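Local coordinates for cystathionine beta-lyase family protein, YNBB B.subtilis ortholog (Clostridium acetobutylicum, PDB 3HVY) that is probably a pyridoxal-phosphate-dependent lyase of the cystathionine beta-lyase and methionine gamma-lyase family, with a putative role in aluminium resistance, at residues D[25-30]-D[311-316]; D[33-38]-D[409-414]; D[64-67]-D[72-75]; D[250-255]-D[382-387]. All blocks are in the same frame, centred on the assembly; numbering follows the deposited sequence.

In the fold
Contacts 1 and 2 both use helix 18-55, which meets the end of helix 287-317 in contact 1 and the start of helix 411-422 in contact 2. Their centres are about 12 Å apart, L28 touches F411 between them, and their segments alternate along the chain. Contacts 3 and 4 follow in series within the span of contact 2; contacts 1 and 4 cross. Contact 4 joins loops of the two sheets, its centre about 22 Å from that of contact 2, with F383 touching L409. Contact 3, capping helix 74-87, is about 47 Å from contact 1 between centres. Helix 18-55 thus packs on helices from later in the chain, while contacts 2, 3 and 4 also border neighbouring subunits.

Contact 1. Residues D[25-30]-D[311-316]; sequences ERALND and CARIME
The guanidinium of R313 is held at its edges: D30 lies beside NE and NH2, E316 beside NH1, both close to its plane, and Y326 adds a cation-pi contact. The result is a salt-bridge network across a pair of packed helices, 18-55 and 287-317, whose local segments run in roughly opposite senses at 137° with axes 8.8 Å apart. R313 grips D30 side-on, both nitrogens on one oxygen: NE is 2.8 Å and NH2 3.0 Å from D30 OD2. They come from the same face of the carboxylate, NE on the anti side and somewhat out of plane, NH2 from well above it. With CG anti to the backbone N (chi1 -173°) and a bend at chi2, the arginine chain reaches across toward helix 18-55. On another side of the group, NH1 donates to E316 OE1 at 2.9 Å, so two carboxylates probably fix its rotation. Beside this polar cluster the helices close up at A27, buried against I314 and also against F310 and L317, while I314 also touches V418, L419 and L422 of helix 411-422. Here the methyl CB of A27 sits 3.7 Å from CB of I314.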
loop_
_atom_site.group_PDB
_atom_site.type_symbol
_atom_site.label_atom_id
_atom_site.label_comp_id
_atom_site.label_asym_id
_atom_site.label_seq_id
_atom_site.Cartn_x
_atom_site.Cartn_y
_atom_site.Cartn_z
ATOM N N GLU D 25 13.433 28.686 29.983
ATOM C CA GLU D 25 13.975 28.062 31.184
ATOM C C GLU D 25 12.964 28.181 32.323
ATOM O O GLU D 25 12.728 27.219 33.030
ATOM C CB GLU D 25 15.363 28.639 31.602
ATOM N N ARG D 26 12.366 29.358 32.505
ATOM C CA ARG D 26 11.414 29.546 33.592
ATOM C C ARG D 26 10.201 28.656 33.372
ATOM O O ARG D 26 9.811 27.924 34.253
ATOM C CB ARG D 26 10.985 31.010 33.699
ATOM C CG ARG D 26 12.144 31.989 34.108
ATOM C CD ARG D 26 11.726 33.478 34.001
ATOM N NE ARG D 26 10.531 33.659 34.797
ATOM C CZ ARG D 26 9.538 34.515 34.560
ATOM N NH1 ARG D 26 9.575 35.353 33.537
ATOM N NH2 ARG D 26 8.484 34.523 35.377
ATOM N N ALA D 27 9.631 28.694 32.173
ATOM C CA ALA D 27 8.433 27.900 31.861
ATOM C C ALA D 27 8.676 26.404 32.087
ATOM O O ALA D 27 7.864 25.689 32.661
ATOM C CB ALA D 27 7.962 28.193 30.405
ATOM N N LEU D 28 9.823 25.929 31.664
ATOM C CA LEU D 28 10.101 24.512 31.795
ATOM C C LEU D 28 10.126 24.133 33.269
ATOM O O LEU D 28 9.505 23.142 33.689
ATOM C CB LEU D 28 11.397 24.138 31.072
ATOM C CG LEU D 28 11.543 22.633 30.799
ATOM C CD1 LEU D 28 10.508 22.191 29.717
ATOM C CD2 LEU D 28 12.986 22.267 30.371
ATOM N N ASN D 29 10.793 24.940 34.082
ATOM C CA ASN D 29 10.781 24.660 35.526
ATOM C C ASN D 29 9.392 24.716 36.101
ATOM O O ASN D 29 9.032 23.923 36.912
ATOM C CB ASN D 29 11.658 25.659 36.280
ATOM C CG ASN D 29 13.121 25.410 36.028
ATOM O OD1 ASN D 29 13.518 24.255 35.800
ATOM N ND2 ASN D 29 13.935 26.479 36.038
ATOM N N ASP D 30 8.616 25.703 35.695
ATOM C CA ASP D 30 7.277 25.870 36.223
ATOM C C ASP D 30 6.359 24.714 35.939
ATOM O O ASP D 30 5.440 24.433 36.720
ATOM C CB ASP D 30 6.640 27.148 35.656
ATOM C CG ASP D 30 7.241 28.433 36.224
ATOM O OD1 ASP D 30 7.978 28.354 37.205
ATOM O OD2 ASP D 30 6.929 29.550 35.710
ATOM N N CYS D 311 3.225 25.434 26.341
ATOM C CA CYS D 311 2.790 26.631 25.597
ATOM C C CYS D 311 2.005 27.620 26.505
ATOM O O CYS D 311 2.255 28.832 26.507
ATOM C CB CYS D 311 1.938 26.202 24.406
ATOM S SG CYS D 311 1.300 27.590 23.434
ATOM N N ALA D 312 0.995 27.108 27.213
ATOM C CA ALA D 312 0.224 27.856 28.196
ATOM C C ALA D 312 1.128 28.675 29.139
ATOM O O ALA D 312 0.888 29.847 29.354
ATOM C CB ALA D 312 -0.682 26.865 29.058
ATOM N N ARG D 313 2.124 28.022 29.750
ATOM C CA ARG D 313 2.982 28.723 30.700
ATOM C C ARG D 313 3.883 29.739 30.041
ATOM O O ARG D 313 3.930 30.884 30.494
ATOM C CB ARG D 313 3.825 27.800 31.563
ATOM C CG ARG D 313 4.568 28.537 32.658
ATOM C CD ARG D 313 3.649 29.432 33.480
ATOM N NE ARG D 313 4.275 29.848 34.761
ATOM C CZ ARG D 313 3.738 30.679 35.658
ATOM N NH1 ARG D 313 2.532 31.259 35.474
ATOM N NH2 ARG D 313 4.452 31.001 36.730
ATOM N N ILE D 314 4.571 29.358 28.958
ATOM C CA ILE D 314 5.484 30.301 28.339
ATOM C C ILE D 314 4.755 31.518 27.734
ATOM O O ILE D 314 5.228 32.633 27.859
ATOM C CB ILE D 314 6.460 29.647 27.347
ATOM C CG1 ILE D 314 7.693 30.561 27.166
ATOM C CG2 ILE D 314 5.774 29.295 25.982
ATOM C CD1 ILE D 314 8.803 29.948 26.194
HETATM N N MSE D 315 3.591 31.338 27.132
HETATM C CA MSE D 315 2.906 32.491 26.547
HETATM C C MSE D 315 2.414 33.393 27.697
HETATM O O MSE D 315 2.377 34.612 27.592
HETATM C CB MSE D 315 1.763 32.043 25.634
HETATM C CG MSE D 315 2.206 31.182 24.441
HETATM SE SE MSE D 315 3.524 32.077 23.365
HETATM C CE MSE D 315 2.382 33.407 22.520
ATOM N N GLU D 316 2.028 32.776 28.806
ATOM C CA GLU D 316 1.653 33.535 29.997
ATOM C C GLU D 316 2.851 34.335 30.575
ATOM O O GLU D 316 2.718 35.528 30.887
ATOM C CB GLU D 316 1.088 32.585 31.023
ATOM C CG GLU D 316 0.761 33.139 32.360
ATOM C CD GLU D 316 -0.089 32.182 33.128
ATOM O OE1 GLU D 316 0.412 31.112 33.546
ATOM O OE2 GLU D 316 -1.275 32.500 33.254
#

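Contact 2. Residues D[33-38]-D[409-414]; sequences KEFKYY and LTFDHA
Two first torsions bring the rings of F35 and F411 together: F35 carries CG anti to its carbonyl carbon (chi1 -80°), whereas F411 carries CG anti to the backbone N (chi1 170°), and each ring is extended toward the other helix. They form a T-shaped, edge-to-face pair that bridges helix 18-55 and the first turn of helix 411-422. The backbones themselves stay far apart, with CA of F35 10.9 Å from CA of F411, and no hydrogen bond passes between the segments. F35 supplies the edge: its CE2 and CZ stand over one face of F411, displaced toward the rim near CZ and CE1, with F35 CE2 3.7 Å from F411 CZ. The ring planes are 86° apart and the centroids 5.1 Å apart, a geometry that sets the C-H edge of one phenyl against the pi cloud of the other. K306 of helix 287-317 touches both side chains. A bound 1,2-ethanediol, probably from the crystallisation liquor, also lies near the side chain of F411. T410, just before F411, takes the N-cap position, and D412 of the same helix forms a salt bridge with R42 of the second subunit, so the helix that presents the aromatic face also borders the subunit interface. The capping bond runs from N of H413 to OG1 of T410, 3.0 Å long.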
loop_
_atom_site.group_PDB
_atom_site.type_symbol
_atom_site.label_atom_id
_atom_site.label_comp_id
_atom_site.label_asym_id
_atom_site.label_seq_id
_atom_site.Cartn_x
_atom_site.Cartn_y
_atom_site.Cartn_z
ATOM N N LYS D 33 6.156 19.825 37.655
ATOM C CA LYS D 33 5.205 19.047 38.461
ATOM C C LYS D 33 3.989 18.599 37.639
ATOM O O LYS D 33 3.485 17.485 37.825
ATOM C CB LYS D 33 4.754 19.817 39.726
ATOM N N GLU D 34 3.490 19.471 36.757
ATOM C CA GLU D 34 2.404 19.087 35.884
ATOM C C GLU D 34 2.822 17.887 35.003
ATOM O O GLU D 34 2.066 16.961 34.801
ATOM C CB GLU D 34 2.003 20.245 34.965
ATOM C CG GLU D 34 1.588 21.503 35.640
ATOM C CD GLU D 34 0.617 21.278 36.754
ATOM O OE1 GLU D 34 -0.445 20.663 36.514
ATOM O OE2 GLU D 34 0.908 21.753 37.866
ATOM N N PHE D 35 3.999 17.954 34.402
ATOM C CA PHE D 35 4.488 16.896 33.531
ATOM C C PHE D 35 4.537 15.534 34.266
ATOM O O PHE D 35 4.202 14.479 33.693
ATOM C CB PHE D 35 5.869 17.257 32.961
ATOM C CG PHE D 35 5.837 18.207 31.776
ATOM C CD1 PHE D 35 4.729 18.998 31.504
ATOM C CD2 PHE D 35 6.980 18.387 31.008
ATOM C CE1 PHE D 35 4.740 19.930 30.439
ATOM C CE2 PHE D 35 6.991 19.248 29.939
ATOM C CZ PHE D 35 5.881 20.005 29.631
ATOM N N LYS D 36 4.953 15.541 35.520
ATOM C CA LYS D 36 5.018 14.292 36.298
ATOM C C LYS D 36 3.636 13.717 36.530
ATOM O O LYS D 36 3.419 12.492 36.545
ATOM C CB LYS D 36 5.754 14.514 37.658
ATOM C CG LYS D 36 7.268 14.720 37.466
ATOM C CD LYS D 36 8.066 14.899 38.780
ATOM N N TYR D 37 2.678 14.602 36.699
ATOM C CA TYR D 37 1.309 14.183 36.854
ATOM C C TYR D 37 0.831 13.487 35.571
ATOM O O TYR D 37 0.163 12.449 35.632
ATOM C CB TYR D 37 0.462 15.412 37.183
ATOM C CG TYR D 37 -1.023 15.195 37.134
ATOM C CD1 TYR D 37 -1.723 15.382 35.958
ATOM C CD2 TYR D 37 -1.742 14.856 38.292
ATOM C CE1 TYR D 37 -3.068 15.206 35.923
ATOM C CE2 TYR D 37 -3.078 14.683 38.267
ATOM C CZ TYR D 37 -3.744 14.856 37.075
ATOM O OH TYR D 37 -5.081 14.702 37.009
ATOM N N TYR D 38 1.132 14.062 34.410
ATOM C CA TYR D 38 0.716 13.419 33.146
ATOM C C TYR D 38 1.410 12.104 32.890
ATOM O O TYR D 38 0.817 11.193 32.261
ATOM C CB TYR D 38 0.851 14.356 31.953
ATOM C CG TYR D 38 -0.129 15.515 32.088
ATOM C CD1 TYR D 38 -1.493 15.308 32.050
ATOM C CD2 TYR D 38 0.325 16.803 32.324
ATOM C CE1 TYR D 38 -2.379 16.383 32.224
ATOM C CE2 TYR D 38 -0.562 17.863 32.498
ATOM C CZ TYR D 38 -1.889 17.655 32.454
ATOM O OH TYR D 38 -2.742 18.728 32.685
ATOM N N LEU D 409 4.030 15.506 17.692
ATOM C CA LEU D 409 4.406 14.089 17.762
ATOM C C LEU D 409 5.408 13.891 18.871
ATOM O O LEU D 409 5.499 12.803 19.444
ATOM C CB LEU D 409 4.972 13.603 16.451
ATOM C CG LEU D 409 3.998 13.645 15.253
ATOM C CD1 LEU D 409 4.739 13.462 13.950
ATOM C CD2 LEU D 409 2.811 12.664 15.405
ATOM N N THR D 410 6.198 14.927 19.163
ATOM C CA THR D 410 7.107 14.868 20.293
ATOM C C THR D 410 7.027 16.195 21.007
ATOM O O THR D 410 6.659 17.256 20.412
ATOM C CB THR D 410 8.567 14.589 19.889
ATOM O OG1 THR D 410 9.129 15.749 19.275
ATOM C CG2 THR D 410 8.695 13.418 18.996
ATOM N N PHE D 411 7.265 16.162 22.306
ATOM C CA PHE D 411 7.279 17.402 23.054
ATOM C C PHE D 411 8.388 18.331 22.549
ATOM O O PHE D 411 8.223 19.572 22.505
ATOM C CB PHE D 411 7.481 17.133 24.557
ATOM C CG PHE D 411 7.728 18.352 25.347
ATOM C CD1 PHE D 411 6.752 19.333 25.439
ATOM C CD2 PHE D 411 8.945 18.558 25.967
ATOM C CE1 PHE D 411 6.978 20.456 26.132
ATOM C CE2 PHE D 411 9.180 19.687 26.656
ATOM C CZ PHE D 411 8.192 20.653 26.757
ATOM N N ASP D 412 9.529 17.764 22.216
ATOM C CA ASP D 412 10.616 18.609 21.707
ATOM C C ASP D 412 10.136 19.408 20.493
ATOM O O ASP D 412 10.431 20.606 20.338
ATOM C CB ASP D 412 11.823 17.748 21.354
ATOM C CG ASP D 412 12.639 17.340 22.587
ATOM O OD1 ASP D 412 12.914 18.215 23.452
ATOM O OD2 ASP D 412 13.023 16.151 22.712
ATOM N N HIS D 413 9.403 18.761 19.605
ATOM C CA HIS D 413 8.892 19.486 18.456
ATOM C C HIS D 413 7.944 20.609 18.857
ATOM O O HIS D 413 8.139 21.752 18.468
ATOM C CB HIS D 413 8.229 18.550 17.431
ATOM C CG HIS D 413 7.819 19.257 16.182
ATOM N ND1 HIS D 413 6.696 18.906 15.462
ATOM C CD2 HIS D 413 8.347 20.343 15.559
ATOM C CE1 HIS D 413 6.575 19.726 14.425
ATOM N NE2 HIS D 413 7.575 20.596 14.453
ATOM N N ALA D 414 6.969 20.299 19.688
ATOM C CA ALA D 414 6.014 21.302 20.183
ATOM C C ALA D 414 6.697 22.499 20.821
ATOM O O ALA D 414 6.403 23.680 20.535
ATOM C CB ALA D 414 5.054 20.625 21.181
#

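Contact 3. Residues D[64-67]-D[72-75]; sequences TNSS and NDIG
D73 extends from its CB toward the loop 64-67, with CG anti to the backbone N (chi1 179°), which carries the carboxylate toward T64 and S66. D73 CB itself lies 4.1 Å from S66 OG. CG is about equally near the two hydroxyls, and each carboxylate oxygen takes one of them. OD1 accepts from OG1 of T64 at 2.6 Å, on its syn side and 33° out of the carboxylate plane. OD2 accepts from OG of S66 at 2.7 Å, this time from above the plane, 52° out of it. Both hydroxyls stand between the backbone N and the carbonyl carbon of their own residues, which turns each of them toward the carboxylate. D73 is the N-cap of helix 74-87, and OD1 has a second task, accepting from the backbone N of R76 in the first turn. One carboxylate therefore closes the helix start and clasps the preceding loop; the same helix runs on to N85, which with N88 binds a sodium ion. OD2 is also shared, with the hydroxyl of T283, and S66 OG accepts from the backbone N of T283, so the clasp extends to the loop before helix 287-317. Past the acid, the CG2 methyl of T64 rests 3.5 Å from N of G75 and 4.1 Å from CG1 of I74. Elsewhere on the loop, the carbonyl of N65 accepts from R288 of the third subunit, while OG of S67 bonds to the backbone N of Q385 of the fourth subunit.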
loop_
_atom_site.group_PDB
_atom_site.type_symbol
_atom_site.label_atom_id
_atom_site.label_comp_id
_atom_site.label_asym_id
_atom_site.label_seq_id
_atom_site.Cartn_x
_atom_site.Cartn_y
_atom_site.Cartn_z
ATOM N N THR D 64 -3.699 -7.850 8.400
ATOM C CA THR D 64 -4.360 -8.289 7.209
ATOM C C THR D 64 -4.170 -7.281 6.046
ATOM O O THR D 64 -3.742 -6.110 6.218
ATOM C CB THR D 64 -5.887 -8.528 7.468
ATOM O OG1 THR D 64 -6.498 -7.301 7.894
ATOM C CG2 THR D 64 -6.099 -9.604 8.506
ATOM N N ASN D 65 -4.495 -7.827 4.869
ATOM C CA ASN D 65 -4.411 -7.193 3.604
ATOM C C ASN D 65 -5.691 -7.590 2.816
ATOM O O ASN D 65 -5.626 -8.207 1.733
ATOM C CB ASN D 65 -3.177 -7.744 2.926
ATOM C CG ASN D 65 -2.846 -7.002 1.696
ATOM O OD1 ASN D 65 -3.101 -5.798 1.645
ATOM N ND2 ASN D 65 -2.276 -7.696 0.676
ATOM N N SER D 66 -6.856 -7.292 3.380
ATOM C CA SER D 66 -8.122 -7.728 2.757
ATOM C C SER D 66 -8.400 -6.981 1.465
ATOM O O SER D 66 -7.922 -5.864 1.275
ATOM C CB SER D 66 -9.301 -7.572 3.695
ATOM O OG SER D 66 -9.355 -6.249 4.223
ATOM N N SER D 67 -9.199 -7.620 0.596
ATOM C CA SER D 67 -9.650 -7.066 -0.672
ATOM C C SER D 67 -11.131 -7.263 -0.826
ATOM O O SER D 67 -11.800 -7.986 -0.044
ATOM C CB SER D 67 -8.933 -7.731 -1.856
ATOM O OG SER D 67 -9.340 -9.083 -2.015
ATOM N N ASN D 72 -14.862 -11.436 6.634
ATOM C CA ASN D 72 -13.979 -12.039 7.655
ATOM C C ASN D 72 -12.551 -11.507 7.752
ATOM O O ASN D 72 -11.581 -12.286 7.939
ATOM C CB ASN D 72 -13.933 -13.560 7.546
ATOM C CG ASN D 72 -13.270 -14.207 8.778
ATOM O OD1 ASN D 72 -13.448 -13.735 9.925
ATOM N ND2 ASN D 72 -12.476 -15.265 8.546
ATOM N N ASP D 73 -12.410 -10.182 7.690
ATOM C CA ASP D 73 -11.099 -9.552 7.907
ATOM C C ASP D 73 -10.838 -9.619 9.427
ATOM O O ASP D 73 -11.389 -8.841 10.190
ATOM C CB ASP D 73 -11.167 -8.120 7.371
ATOM C CG ASP D 73 -9.866 -7.338 7.546
ATOM O OD1 ASP D 73 -9.029 -7.741 8.388
ATOM O OD2 ASP D 73 -9.750 -6.243 6.914
ATOM N N ILE D 74 -10.029 -10.582 9.870
ATOM C CA ILE D 74 -9.825 -10.795 11.303
ATOM C C ILE D 74 -9.088 -9.646 11.966
ATOM O O ILE D 74 -9.328 -9.372 13.141
ATOM C CB ILE D 74 -9.142 -12.176 11.634
ATOM C CG1 ILE D 74 -7.631 -12.166 11.291
ATOM C CG2 ILE D 74 -9.900 -13.305 10.940
ATOM C CD1 ILE D 74 -6.902 -13.384 11.717
ATOM N N GLY D 75 -8.210 -8.966 11.222
ATOM C CA GLY D 75 -7.549 -7.769 11.714
ATOM C C GLY D 75 -8.513 -6.659 12.086
ATOM O O GLY D 75 -8.484 -6.107 13.191
#

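Contact 4. Residues D[250-255]-D[382-387]; sequences IATTGG and TFVQGA
The backbone comes closest where CA of T252 lies 6.0 Å from CA of V384, the latter being the first residue of a type II beta turn that ends at A387; G386 is its third residue, where such a turn takes a positive phi (87°) that suits glycine. Between the two segments V384 does the touching, with both methyls. CG1, placed anti to the backbone N (chi1 175°), comes to 3.4 Å from the carbonyl O of T252, while CG2 faces the carbonyl O of A251 at 3.9 Å. The methyl groups CG2 of T252 and CG2 of V384 lie 4.2 Å apart. No hydrogen bond crosses between the segments, and the valine is simply pressed on main chain. That main chain leads from K244, which carries the pyridoxal phosphate, into strand 255-259 of the seven-stranded sheet, whereas the turn links two strands of the antiparallel sheet; the contact thus joins connecting loops of the two sheets in a chain whose family belongs to the PLP-dependent aminotransferase clan. Besides the turn's own bond from N of A387, the carbonyl O of V384 accepts, from the opposite face of its plane, from OG1 of T382 at 2.8 Å. The carboxylate of E390 takes the backbone N-H groups of F383 and V384. The fourth subunit borders both segments: its G68 accepts through O from OG1 of T253 and packs on V384.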
loop_
_atom_site.group_PDB
_atom_site.type_symbol
_atom_site.label_atom_id
_atom_site.label_comp_id
_atom_site.label_asym_id
_atom_site.label_seq_id
_atom_site.Cartn_x
_atom_site.Cartn_y
_atom_site.Cartn_z
ATOM N N ILE D 250 0.301 7.794 13.436
ATOM C CA ILE D 250 0.643 6.794 12.424
ATOM C C ILE D 250 -0.550 6.513 11.513
ATOM O O ILE D 250 -0.382 6.225 10.345
ATOM C CB ILE D 250 1.153 5.501 13.178
ATOM C CG1 ILE D 250 2.420 5.869 13.949
ATOM C CG2 ILE D 250 1.429 4.338 12.238
ATOM C CD1 ILE D 250 2.795 4.844 15.033
ATOM N N ALA D 251 -1.777 6.580 12.025
ATOM C CA ALA D 251 -2.965 6.344 11.183
ATOM C C ALA D 251 -3.018 7.364 10.094
ATOM O O ALA D 251 -2.774 8.541 10.345
ATOM C CB ALA D 251 -4.245 6.386 12.012
ATOM N N THR D 252 -3.345 6.950 8.875
ATOM C CA THR D 252 -3.386 7.918 7.799
ATOM C C THR D 252 -4.779 8.433 7.491
ATOM O O THR D 252 -4.920 9.423 6.795
ATOM C CB THR D 252 -2.734 7.375 6.541
ATOM O OG1 THR D 252 -3.439 6.200 6.198
ATOM C CG2 THR D 252 -1.239 7.045 6.796
ATOM N N THR D 253 -5.818 7.798 8.015
ATOM C CA THR D 253 -7.187 8.302 7.822
ATOM C C THR D 253 -8.123 7.475 8.673
ATOM O O THR D 253 -7.696 6.509 9.331
ATOM C CB THR D 253 -7.658 8.257 6.339
ATOM O OG1 THR D 253 -8.845 9.104 6.159
ATOM C CG2 THR D 253 -7.934 6.824 5.953
ATOM N N GLY D 254 -9.387 7.865 8.727
ATOM C CA GLY D 254 -10.379 7.021 9.422
ATOM C C GLY D 254 -10.974 7.599 10.693
ATOM O O GLY D 254 -10.731 8.751 11.061
ATOM N N GLY D 255 -11.803 6.783 11.338
ATOM C CA GLY D 255 -12.580 7.217 12.494
ATOM C C GLY D 255 -13.050 6.004 13.286
ATOM O O GLY D 255 -12.891 4.858 12.840
ATOM N N THR D 382 2.232 18.901 8.123
ATOM C CA THR D 382 2.162 17.587 8.777
ATOM C C THR D 382 2.376 16.432 7.768
ATOM O O THR D 382 2.302 16.606 6.572
ATOM C CB THR D 382 0.781 17.505 9.484
ATOM O OG1 THR D 382 -0.256 17.686 8.523
ATOM C CG2 THR D 382 0.579 18.660 10.504
ATOM N N PHE D 383 2.723 15.253 8.265
ATOM C CA PHE D 383 2.973 14.097 7.435
ATOM C C PHE D 383 1.674 13.535 6.904
ATOM O O PHE D 383 1.629 13.028 5.757
ATOM C CB PHE D 383 3.722 13.006 8.236
ATOM C CG PHE D 383 5.082 13.423 8.646
ATOM C CD1 PHE D 383 6.115 13.405 7.733
ATOM C CD2 PHE D 383 5.327 13.887 9.941
ATOM C CE1 PHE D 383 7.379 13.809 8.131
ATOM C CE2 PHE D 383 6.575 14.275 10.321
ATOM C CZ PHE D 383 7.593 14.249 9.426
ATOM N N VAL D 384 0.632 13.651 7.720
ATOM C CA VAL D 384 -0.730 13.231 7.355
ATOM C C VAL D 384 -1.620 14.482 7.215
ATOM O O VAL D 384 -1.716 15.356 8.111
ATOM C CB VAL D 384 -1.294 12.165 8.344
ATOM C CG1 VAL D 384 -2.771 11.807 8.057
ATOM C CG2 VAL D 384 -0.432 10.889 8.323
ATOM N N GLN D 385 -2.234 14.593 6.057
ATOM C CA GLN D 385 -2.944 15.823 5.719
ATOM C C GLN D 385 -4.107 16.009 6.646
ATOM O O GLN D 385 -5.026 15.181 6.685
ATOM C CB GLN D 385 -3.410 15.825 4.275
ATOM C CG GLN D 385 -3.942 17.206 3.817
ATOM C CD GLN D 385 -4.826 17.066 2.600
ATOM O OE1 GLN D 385 -5.767 16.308 2.617
ATOM N NE2 GLN D 385 -4.510 17.784 1.535
ATOM N N GLY D 386 -4.052 17.110 7.406
ATOM C CA GLY D 386 -5.100 17.459 8.324
ATOM C C GLY D 386 -5.009 16.858 9.685
ATOM O O GLY D 386 -5.914 17.079 10.475
ATOM N N ALA D 387 -3.965 16.049 9.951
ATOM C CA ALA D 387 -3.816 15.323 11.235
ATOM C C ALA D 387 -3.597 16.318 12.353
ATOM O O ALA D 387 -2.689 17.098 12.283
ATOM C CB ALA D 387 -2.622 14.342 11.212
#